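Side-chain contacts in tryptophan halogenase (Shewanella frigidimarina, PDB 2PYX), which probably uses FAD in monooxygenase-type flavin chemistry to halogenate tryptophan or a related substrate: residues Y109-S114 with P359-A364; G91-N96 with S143-T148; G169-A174 with S272-T277; I405-L410 with A458-A463. One frame throughout, in Å; residues are numbered along the deposited sequence. Where two conformers were deposited one is given.

Contact 1 of 4, residues Y109-S114 with P359-A364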
# COMPACT_ATOMS: atom_id res chain seq x y z
N TYR A 109 10.19 -16.37 0.52
CA TYR A 109 9.28 -16.39 1.66
C TYR A 109 8.07 -15.50 1.38
O TYR A 109 8.10 -14.64 0.50
CB TYR A 109 10.00 -15.98 2.95
CG TYR A 109 10.16 -14.49 3.10
CD1 TYR A 109 9.17 -13.72 3.69
CD2 TYR A 109 11.27 -13.82 2.59
CE1 TYR A 109 9.32 -12.35 3.84
CE2 TYR A 109 11.42 -12.42 2.71
CZ TYR A 109 10.41 -11.69 3.32
OH TYR A 109 10.55 -10.31 3.44
N LEU A 110 7.01 -15.74 2.14
CA LEU A 110 5.76 -14.99 2.01
C LEU A 110 5.51 -14.06 3.18
O LEU A 110 5.71 -14.44 4.33
CB LEU A 110 4.55 -15.94 1.90
CG LEU A 110 3.22 -15.23 1.59
CD1 LEU A 110 3.17 -14.51 0.23
CD2 LEU A 110 2.06 -16.23 1.74
N HIS A 111 5.07 -12.84 2.85
CA HIS A 111 4.49 -11.93 3.80
C HIS A 111 3.01 -11.90 3.47
O HIS A 111 2.59 -11.19 2.57
CB HIS A 111 5.13 -10.53 3.75
CG HIS A 111 4.44 -9.50 4.60
ND1 HIS A 111 4.64 -8.15 4.44
CD2 HIS A 111 3.49 -9.63 5.56
CE1 HIS A 111 3.88 -7.49 5.30
NE2 HIS A 111 3.17 -8.36 5.98
N PRO A 112 2.21 -12.73 4.18
CA PRO A 112 0.79 -12.85 3.85
C PRO A 112 -0.02 -11.71 4.46
O PRO A 112 0.42 -11.09 5.44
CB PRO A 112 0.39 -14.15 4.50
CG PRO A 112 1.29 -14.36 5.55
CD PRO A 112 2.57 -13.59 5.31
N PHE A 113 -1.20 -11.44 3.91
CA PHE A 113 -2.15 -10.52 4.54
C PHE A 113 -2.89 -11.13 5.75
O PHE A 113 -3.32 -10.39 6.67
CB PHE A 113 -3.17 -9.96 3.54
CG PHE A 113 -2.62 -8.93 2.60
CD1 PHE A 113 -1.67 -8.01 3.03
CD2 PHE A 113 -3.14 -8.80 1.32
CE1 PHE A 113 -1.19 -7.06 2.17
CE2 PHE A 113 -2.69 -7.84 0.44
CZ PHE A 113 -1.71 -6.94 0.91
N SER A 114 -3.04 -12.46 5.79
CA SER A 114 -3.71 -13.11 6.91
C SER A 114 -2.88 -12.96 8.17
O SER A 114 -1.65 -13.14 8.15
CB SER A 114 -3.86 -14.60 6.67
OG SER A 114 -4.91 -14.93 5.80
N PRO A 359 7.62 1.24 -4.05
CA PRO A 359 6.40 0.49 -3.73
C PRO A 359 6.61 -0.83 -3.02
O PRO A 359 5.76 -1.73 -3.10
CB PRO A 359 5.78 0.27 -5.12
CG PRO A 359 6.93 0.22 -6.01
CD PRO A 359 7.92 1.20 -5.50
N LEU A 360 7.71 -0.96 -2.28
CA LEU A 360 7.96 -2.12 -1.46
C LEU A 360 6.91 -2.07 -0.36
O LEU A 360 6.80 -1.08 0.36
CB LEU A 360 9.35 -2.06 -0.84
CG LEU A 360 9.87 -3.22 0.02
CD1 LEU A 360 9.86 -4.48 -0.77
CD2 LEU A 360 11.27 -2.95 0.51
N GLU A 361 6.16 -3.13 -0.24
CA GLU A 361 5.04 -3.25 0.69
C GLU A 361 3.86 -2.34 0.35
O GLU A 361 2.95 -2.20 1.20
CB GLU A 361 5.45 -3.11 2.15
CG GLU A 361 6.41 -4.20 2.60
CD GLU A 361 5.76 -5.55 2.78
OE1 GLU A 361 4.51 -5.65 2.71
OE2 GLU A 361 6.51 -6.52 2.99
N ALA A 362 3.84 -1.73 -0.83
CA ALA A 362 2.65 -1.08 -1.36
C ALA A 362 2.04 -0.08 -0.36
O ALA A 362 0.86 -0.16 0.00
CB ALA A 362 1.62 -2.15 -1.83
N SER A 363 2.82 0.91 0.04
CA SER A 363 2.34 1.88 1.00
C SER A 363 1.49 2.96 0.38
O SER A 363 0.74 3.63 1.09
CB SER A 363 3.50 2.51 1.79
OG SER A 363 4.37 3.23 0.96
N ALA A 364 1.53 3.12 -0.93
CA ALA A 364 0.96 4.34 -1.53
C ALA A 364 -0.56 4.45 -1.37
O ALA A 364 -1.07 5.47 -0.86
CB ALA A 364 1.36 4.49 -2.97
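His111 holds its CG anti to the backbone N, which sends the imidazole out from strand 108-112, and Glu361 kinks at its second torsion (chi2 -73°), which folds the carboxylate over to meet it. A buried hydrogen bond joins them: His111 ND1 donates to Glu361 OE2 at 2.9 Å, with a fairly straight N-H...O angle of 161°. The acceptor sits almost in the imidazole plane, at its edge, whereas the donor reaches OE2 on the syn side, 27° out of the carboxylate plane. The planes of ring and carboxylate are well twisted against each other rather than coplanar.

OE2 also bonds His411 NE2, and the far nitrogen of the imidazole, NE2, is tied to Ser464 OG, so the His111 ring is held at both of its nitrogens, which should fix its rotation. Glu361 itself sits on a type II turn from Pro359 to Ala362, closed by Ala362 N to Pro359 O at 3.0 Å. It is predicted to bind L-tryptophan, and its side chain lies about 7 Å from that of Lys89, the predicted active-site residue. With an alanine in place of Glu361, His111 ND1 and His411 NE2 would probably lose their shared acceptor, and the imidazole would be held less firmly.

The contact thus joins the end of strand 108-112, paired antiparallel with strand 87-95, to the turn that leads into helix 363-377, while helix 383-413 contributes His411 and helix 462-471 contributes Ser464.

Contact 2 of 4, residues G91-N96 with S143-T148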
# COMPACT_ATOMS: atom_id res chain seq x y z
N GLY A 91 -0.80 -10.96 -0.48
CA GLY A 91 0.44 -10.54 0.18
C GLY A 91 1.54 -10.32 -0.84
O GLY A 91 1.26 -10.07 -2.01
N SER A 92 2.77 -10.34 -0.35
CA SER A 92 3.98 -10.17 -1.15
C SER A 92 4.89 -11.36 -0.93
O SER A 92 5.15 -11.75 0.21
CB SER A 92 4.76 -8.92 -0.76
OG SER A 92 4.04 -7.73 -1.03
N ARG A 93 5.35 -11.95 -2.04
CA ARG A 93 6.33 -13.01 -1.98
C ARG A 93 7.67 -12.46 -2.40
O ARG A 93 7.81 -11.88 -3.48
CB ARG A 93 5.97 -14.19 -2.86
CG ARG A 93 6.89 -15.40 -2.62
CD ARG A 93 6.48 -16.58 -3.44
NE ARG A 93 5.10 -16.97 -3.20
CZ ARG A 93 4.68 -17.63 -2.13
NH1 ARG A 93 5.53 -17.98 -1.19
NH2 ARG A 93 3.40 -17.94 -2.00
N PHE A 94 8.64 -12.66 -1.53
CA PHE A 94 10.00 -12.12 -1.66
C PHE A 94 10.94 -13.26 -2.09
O PHE A 94 11.09 -14.24 -1.36
CB PHE A 94 10.43 -11.49 -0.34
CG PHE A 94 9.62 -10.28 -0.02
CD1 PHE A 94 9.88 -9.07 -0.65
CD2 PHE A 94 8.53 -10.34 0.84
CE1 PHE A 94 9.09 -7.96 -0.40
CE2 PHE A 94 7.74 -9.22 1.09
CZ PHE A 94 8.04 -8.02 0.49
N ILE A 95 11.56 -13.09 -3.26
CA ILE A 95 12.36 -14.11 -3.90
C ILE A 95 13.79 -13.58 -3.96
O ILE A 95 14.00 -12.47 -4.43
CB ILE A 95 11.78 -14.41 -5.28
CG1 ILE A 95 10.30 -14.83 -5.13
CG2 ILE A 95 12.60 -15.48 -5.98
CD1 ILE A 95 9.55 -14.84 -6.42
N ASN A 96 14.75 -14.40 -3.55
CA ASN A 96 16.17 -14.12 -3.64
C ASN A 96 16.64 -12.91 -2.82
O ASN A 96 17.68 -12.35 -3.10
CB ASN A 96 16.63 -13.99 -5.10
CG ASN A 96 16.50 -15.29 -5.87
OD1 ASN A 96 16.31 -16.34 -5.28
ND2 ASN A 96 16.51 -15.18 -7.18
N SER A 143 -2.52 -20.19 6.56
CA SER A 143 -2.79 -21.11 5.45
C SER A 143 -2.34 -20.53 4.12
O SER A 143 -2.18 -21.24 3.14
CB SER A 143 -4.28 -21.49 5.39
OG SER A 143 -5.10 -20.37 5.15
N GLN A 144 -2.10 -19.22 4.06
CA GLN A 144 -1.82 -18.57 2.77
C GLN A 144 -0.53 -18.95 2.12
O GLN A 144 -0.38 -18.85 0.90
CB GLN A 144 -1.85 -17.04 2.93
CG GLN A 144 -3.22 -16.52 2.80
CD GLN A 144 -3.35 -15.01 2.95
OE1 GLN A 144 -2.64 -14.42 3.74
NE2 GLN A 144 -4.32 -14.42 2.24
N GLN A 145 0.47 -19.37 2.89
CA GLN A 145 1.74 -19.76 2.28
C GLN A 145 1.48 -20.91 1.32
O GLN A 145 1.76 -20.82 0.13
CB GLN A 145 2.80 -20.12 3.31
CG GLN A 145 4.13 -20.67 2.77
CD GLN A 145 4.82 -19.73 1.76
OE1 GLN A 145 4.19 -19.24 0.81
NE2 GLN A 145 6.09 -19.48 1.96
N VAL A 146 0.85 -21.96 1.84
CA VAL A 146 0.53 -23.14 1.06
C VAL A 146 -0.47 -22.82 -0.07
O VAL A 146 -0.26 -23.23 -1.20
CB VAL A 146 0.00 -24.28 1.97
CG1 VAL A 146 -0.57 -25.40 1.13
CG2 VAL A 146 1.12 -24.79 2.88
N LEU A 147 -1.51 -22.04 0.23
CA LEU A 147 -2.56 -21.79 -0.74
C LEU A 147 -2.07 -20.91 -1.90
O LEU A 147 -2.40 -21.14 -3.04
CB LEU A 147 -3.77 -21.18 -0.04
CG LEU A 147 -4.37 -22.08 1.06
CD1 LEU A 147 -5.41 -21.36 1.91
CD2 LEU A 147 -5.00 -23.32 0.47
N THR A 148 -1.28 -19.89 -1.60
CA THR A 148 -0.77 -19.02 -2.64
C THR A 148 0.28 -19.75 -3.50
O THR A 148 0.38 -19.49 -4.69
CB THR A 148 -0.23 -17.68 -2.08
OG1 THR A 148 0.82 -17.94 -1.15
CG2 THR A 148 -1.33 -16.91 -1.40
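Arg93 reaches from strand 87-95 to helix 144-149 and puts its NH1 on Gln145 OE1 at 2.7 Å. Its chain runs extended through chi2 and bends at chi3 (-57°), which turns the guanidinium edge to that oxygen. The bond is close to straight (163°) and uses a lone pair in the carbonyl plane, and the guanidinium and amide lie nearly coplanar. NH2 adds a weak second bond to the same oxygen, 3.2 Å away. Thr148 OG1 also sits beside NH2, but the angle there is too poor for a hydrogen bond. Arg93 was deposited in two conformers, and all of this belongs to the one given.

One step outward, Thr148 OG1 donates back to Gln144 O. That carbonyl also accepts the helical bond from Thr148 N, the two donors coming from opposite faces of its plane. Arg93 is fixed at its root by the sheet: its N bonds Thr274 O and its O takes Ser276 N of strand 274-279. Leu110 of strand 108-112 touches both Gln145 and Thr148.

What ties strand to helix here is a positive group on a neutral amide oxygen, not a salt bridge. The NH1 bond probably orients the Gln145 amide, with the weak NH2 bond only adding to it.

Contact 3 of 4, residues G169-A174 with S272-T277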
# COMPACT_ATOMS: atom_id res chain seq x y z
N GLY A 169 -6.30 -8.07 -0.47
CA GLY A 169 -6.48 -6.81 -1.20
C GLY A 169 -6.49 -7.11 -2.69
O GLY A 169 -6.85 -8.21 -3.13
N TYR A 170 -6.04 -6.15 -3.48
CA TYR A 170 -6.12 -6.25 -4.93
C TYR A 170 -4.83 -5.85 -5.66
O TYR A 170 -4.01 -5.10 -5.15
CB TYR A 170 -7.24 -5.37 -5.48
CG TYR A 170 -8.59 -5.60 -4.81
CD1 TYR A 170 -9.44 -6.62 -5.25
CD2 TYR A 170 -9.02 -4.77 -3.79
CE1 TYR A 170 -10.68 -6.81 -4.66
CE2 TYR A 170 -10.24 -4.96 -3.17
CZ TYR A 170 -11.07 -5.98 -3.62
OH TYR A 170 -12.30 -6.15 -3.03
N HIS A 171 -4.71 -6.37 -6.87
CA HIS A 171 -3.91 -5.75 -7.93
C HIS A 171 -4.91 -5.09 -8.88
O HIS A 171 -5.94 -5.70 -9.20
CB HIS A 171 -3.13 -6.81 -8.70
CG HIS A 171 -2.12 -7.54 -7.88
ND1 HIS A 171 -2.02 -8.92 -7.86
CD2 HIS A 171 -1.13 -7.09 -7.06
CE1 HIS A 171 -1.04 -9.28 -7.06
NE2 HIS A 171 -0.48 -8.19 -6.56
N LEU A 172 -4.61 -3.87 -9.32
CA LEU A 172 -5.57 -3.11 -10.13
C LEU A 172 -4.87 -2.19 -11.12
O LEU A 172 -3.68 -1.92 -10.98
CB LEU A 172 -6.52 -2.30 -9.21
CG LEU A 172 -5.89 -1.29 -8.22
CD1 LEU A 172 -5.48 0.06 -8.85
CD2 LEU A 172 -6.82 -1.00 -7.03
N ASN A 173 -5.63 -1.74 -12.11
CA ASN A 173 -5.20 -0.66 -13.02
C ASN A 173 -5.66 0.66 -12.39
O ASN A 173 -6.87 0.91 -12.28
CB ASN A 173 -5.86 -0.90 -14.38
CG ASN A 173 -5.56 0.19 -15.40
OD1 ASN A 173 -5.59 1.39 -15.11
ND2 ASN A 173 -5.37 -0.24 -16.67
N ALA A 174 -4.73 1.49 -11.96
CA ALA A 174 -5.10 2.71 -11.23
C ALA A 174 -5.89 3.72 -12.05
O ALA A 174 -6.77 4.43 -11.52
CB ALA A 174 -3.88 3.38 -10.62
N SER A 272 -1.10 -15.26 -6.99
CA SER A 272 -1.95 -14.84 -5.89
C SER A 272 -1.39 -13.64 -5.12
O SER A 272 -2.14 -13.00 -4.40
CB SER A 272 -2.17 -15.97 -4.91
OG SER A 272 -2.79 -17.10 -5.54
N CYS A 273 -0.10 -13.39 -5.28
CA CYS A 273 0.60 -12.33 -4.53
C CYS A 273 1.41 -11.45 -5.48
O CYS A 273 1.75 -11.86 -6.58
CB CYS A 273 1.55 -12.95 -3.53
SG CYS A 273 0.75 -13.96 -2.31
N THR A 274 1.76 -10.26 -5.02
CA THR A 274 2.83 -9.50 -5.67
C THR A 274 4.15 -10.25 -5.48
O THR A 274 4.42 -10.75 -4.38
CB THR A 274 2.95 -8.11 -5.05
OG1 THR A 274 1.72 -7.40 -5.22
CG2 THR A 274 4.09 -7.34 -5.68
N HIS A 275 4.98 -10.32 -6.52
CA HIS A 275 6.32 -10.87 -6.39
C HIS A 275 7.32 -9.73 -6.38
O HIS A 275 7.17 -8.73 -7.10
CB HIS A 275 6.62 -11.84 -7.53
CG HIS A 275 5.81 -13.09 -7.45
ND1 HIS A 275 6.12 -14.21 -8.19
CD2 HIS A 275 4.74 -13.42 -6.69
CE1 HIS A 275 5.25 -15.16 -7.92
NE2 HIS A 275 4.39 -14.71 -7.01
N SER A 276 8.33 -9.90 -5.53
CA SER A 276 9.42 -8.96 -5.39
C SER A 276 10.67 -9.80 -5.42
O SER A 276 10.94 -10.55 -4.49
CB SER A 276 9.31 -8.26 -4.03
OG SER A 276 10.50 -7.57 -3.72
N THR A 277 11.46 -9.67 -6.49
CA THR A 277 12.63 -10.51 -6.69
C THR A 277 13.85 -9.60 -6.62
O THR A 277 14.06 -8.73 -7.48
CB THR A 277 12.58 -11.27 -8.05
OG1 THR A 277 11.36 -12.01 -8.14
CG2 THR A 277 13.75 -12.20 -8.16
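His171 on strand 169-172 and Thr274 at the start of strand 274-279 are the closest pair of residues between these segments, their CA atoms 8.0 Å apart, and the two strands are joined through strand 87-95, which pairs antiparallel with the first and parallel with the second.

Side chains bridge that distance. His171 has its CG beside the backbone N (chi1 -63°), and the ring extends toward the other segment, where NE2 meets Thr274 OG1 at 2.7 Å. This is a hydrogen bond in which either atom could be the donor. The hydroxyl lies at the ring edge, near its plane. Next to it, the same edge runs up against the backbone: CE1 comes to 3.6 Å from Cys273 C, and Thr274 N lies near the ring plane without bonding to NE2.

Thr274 and His171 both touch Lys89, the predicted active-site residue, and the side chain of Thr274 is about 3 Å from that of the lysine. Ile287 of strand 282-288 packs on both partners as well. The bond to the imidazole probably limits the rotation of the Thr274 hydroxyl right beside that lysine, while the imidazole itself also lines it.

Contact 4 of 4, residues I405-L410 with A458-A463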
# COMPACT_ATOMS: atom_id res chain seq x y z
N ILE A 405 9.29 3.50 6.87
CA ILE A 405 10.70 3.51 6.53
C ILE A 405 11.42 2.35 7.23
O ILE A 405 12.24 1.60 6.64
CB ILE A 405 11.36 4.86 6.82
CG1 ILE A 405 10.73 5.97 5.99
CG2 ILE A 405 12.89 4.77 6.54
CD1 ILE A 405 10.76 5.73 4.51
N ASP A 406 11.10 2.15 8.50
CA ASP A 406 11.77 1.12 9.27
C ASP A 406 11.38 -0.27 8.75
O ASP A 406 12.23 -1.16 8.65
CB ASP A 406 11.38 1.20 10.76
CG ASP A 406 12.05 2.35 11.48
OD1 ASP A 406 12.87 3.10 10.88
OD2 ASP A 406 11.74 2.49 12.71
N PHE A 407 10.11 -0.45 8.45
CA PHE A 407 9.63 -1.76 7.98
C PHE A 407 10.27 -2.10 6.63
O PHE A 407 10.73 -3.22 6.40
CB PHE A 407 8.10 -1.82 7.91
CG PHE A 407 7.57 -3.18 7.51
CD1 PHE A 407 8.02 -4.33 8.14
CD2 PHE A 407 6.66 -3.31 6.48
CE1 PHE A 407 7.52 -5.59 7.77
CE2 PHE A 407 6.15 -4.55 6.12
CZ PHE A 407 6.59 -5.69 6.76
N LEU A 408 10.27 -1.13 5.71
CA LEU A 408 10.92 -1.37 4.40
C LEU A 408 12.39 -1.65 4.58
O LEU A 408 12.92 -2.60 4.04
CB LEU A 408 10.70 -0.19 3.48
CG LEU A 408 9.40 -0.23 2.68
CD1 LEU A 408 8.14 -0.41 3.52
CD2 LEU A 408 9.29 1.01 1.78
N LYS A 409 13.07 -0.82 5.38
CA LYS A 409 14.51 -1.01 5.59
C LYS A 409 14.83 -2.39 6.17
O LYS A 409 15.85 -3.00 5.82
CB LYS A 409 15.05 0.08 6.49
CG LYS A 409 16.56 -0.01 6.76
CD LYS A 409 17.40 0.08 5.44
CE LYS A 409 18.88 0.13 5.76
NZ LYS A 409 19.75 0.65 4.62
N LEU A 410 13.97 -2.88 7.07
CA LEU A 410 14.13 -4.23 7.65
C LEU A 410 14.36 -5.29 6.57
O LEU A 410 15.10 -6.22 6.77
CB LEU A 410 12.87 -4.61 8.46
CG LEU A 410 12.90 -5.98 9.17
CD1 LEU A 410 13.97 -6.06 10.21
CD2 LEU A 410 11.54 -6.29 9.83
N ALA A 458 -1.87 1.16 14.08
CA ALA A 458 -0.69 1.15 13.25
C ALA A 458 -0.98 0.65 11.85
O ALA A 458 -1.85 -0.20 11.63
CB ALA A 458 0.37 0.30 13.87
N LEU A 459 -0.22 1.14 10.87
CA LEU A 459 -0.38 0.67 9.51
C LEU A 459 0.04 -0.79 9.38
O LEU A 459 -0.68 -1.58 8.75
CB LEU A 459 0.49 1.49 8.56
CG LEU A 459 -0.05 2.69 7.78
CD1 LEU A 459 0.95 2.96 6.66
CD2 LEU A 459 -1.44 2.51 7.21
N PHE A 460 1.18 -1.13 9.95
CA PHE A 460 1.64 -2.52 9.99
C PHE A 460 1.57 -3.05 11.42
O PHE A 460 2.20 -2.50 12.32
CB PHE A 460 3.10 -2.65 9.51
CG PHE A 460 3.33 -2.14 8.12
CD1 PHE A 460 2.98 -2.90 7.02
CD2 PHE A 460 3.95 -0.91 7.90
CE1 PHE A 460 3.22 -2.41 5.74
CE2 PHE A 460 4.18 -0.44 6.64
CZ PHE A 460 3.80 -1.17 5.56
N PRO A 461 0.89 -4.19 11.62
CA PRO A 461 0.93 -4.80 12.93
C PRO A 461 2.19 -5.56 13.14
O PRO A 461 2.93 -5.80 12.13
CB PRO A 461 -0.24 -5.79 12.90
CG PRO A 461 -0.36 -6.16 11.54
CD PRO A 461 0.10 -4.98 10.68
N ALA A 462 2.43 -5.95 14.38
CA ALA A 462 3.61 -6.71 14.78
C ALA A 462 3.75 -7.92 13.87
O ALA A 462 4.85 -8.30 13.56
CB ALA A 462 3.55 -7.14 16.24
N ALA A 463 2.64 -8.56 13.47
CA ALA A 463 2.74 -9.77 12.65
C ALA A 463 3.52 -9.52 11.38
O ALA A 463 4.23 -10.40 10.92
CB ALA A 463 1.39 -10.34 12.31
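Phe407 CD2 lies over the centre of one face of the Phe460 ring, 3.5 Å above its plane, while Phe460 CE1 approaches the Phe407 ring obliquely. The rings form an inclined aromatic pair, with centroids 4.5 Å apart and planes at 45°. In the helical part of the halogenase fold this pins the loop just ahead of helix 462-471, which carries Phe460, to the long helix 383-413, which carries Phe407.

With chi1 at -177° the Phe407 side chain swings away from its own backbone N, which carries the ring across to the loop and offers its CD2-CE2 side to the other phenylalanine. Both of these carbons lie 3.6 Å from Phe460 CE1, and no polar bond crosses the contact, so it rests on the packing of apolar surface in a buried spot.

Further aromatic groups surround the pair. His411 meets Phe407 edge-to-face one helical turn on, Trp63 meets the ring of Phe460, and Phe465 of helix 462-471 packs on both phenylalanines. The loop is also tied to the long helix by Gln403 NE2, which bonds Phe460 O. An alanine at Phe460 would take away the face on which Phe407 CD2 rests and would probably open a gap between helix and loop, leaving the Phe407 ring freer to turn.

That ring also borders the predicted tryptophan-binding glutamate: Phe407 CE2 is 3.5 Å from Glu361 CD, and Phe407 CZ is 3.6 Å from His111 CE1.

From the N terminus, contact 2 opens first at 91-96 and contact 1 at 109-114, on antiparallel neighbouring strands. Contact 2 then closes at 143-148 while contact 1 is still open, so the two loops cross. Contact 3 lies wholly inside the loop of contact 1, running from 169-174 to 272-277, and contact 1 closes only at 359-364. Contact 4 follows in series, from 405-410 to 458-463. Contacts 1, 2 and 3 share the large mixed sheet through strand 87-95 and its neighbours. Contact 1 carries it on to the helices, where it touches contact 4; contacts 2 and 3 stay about 7 and 10 Å from contact 4 at their nearest atoms.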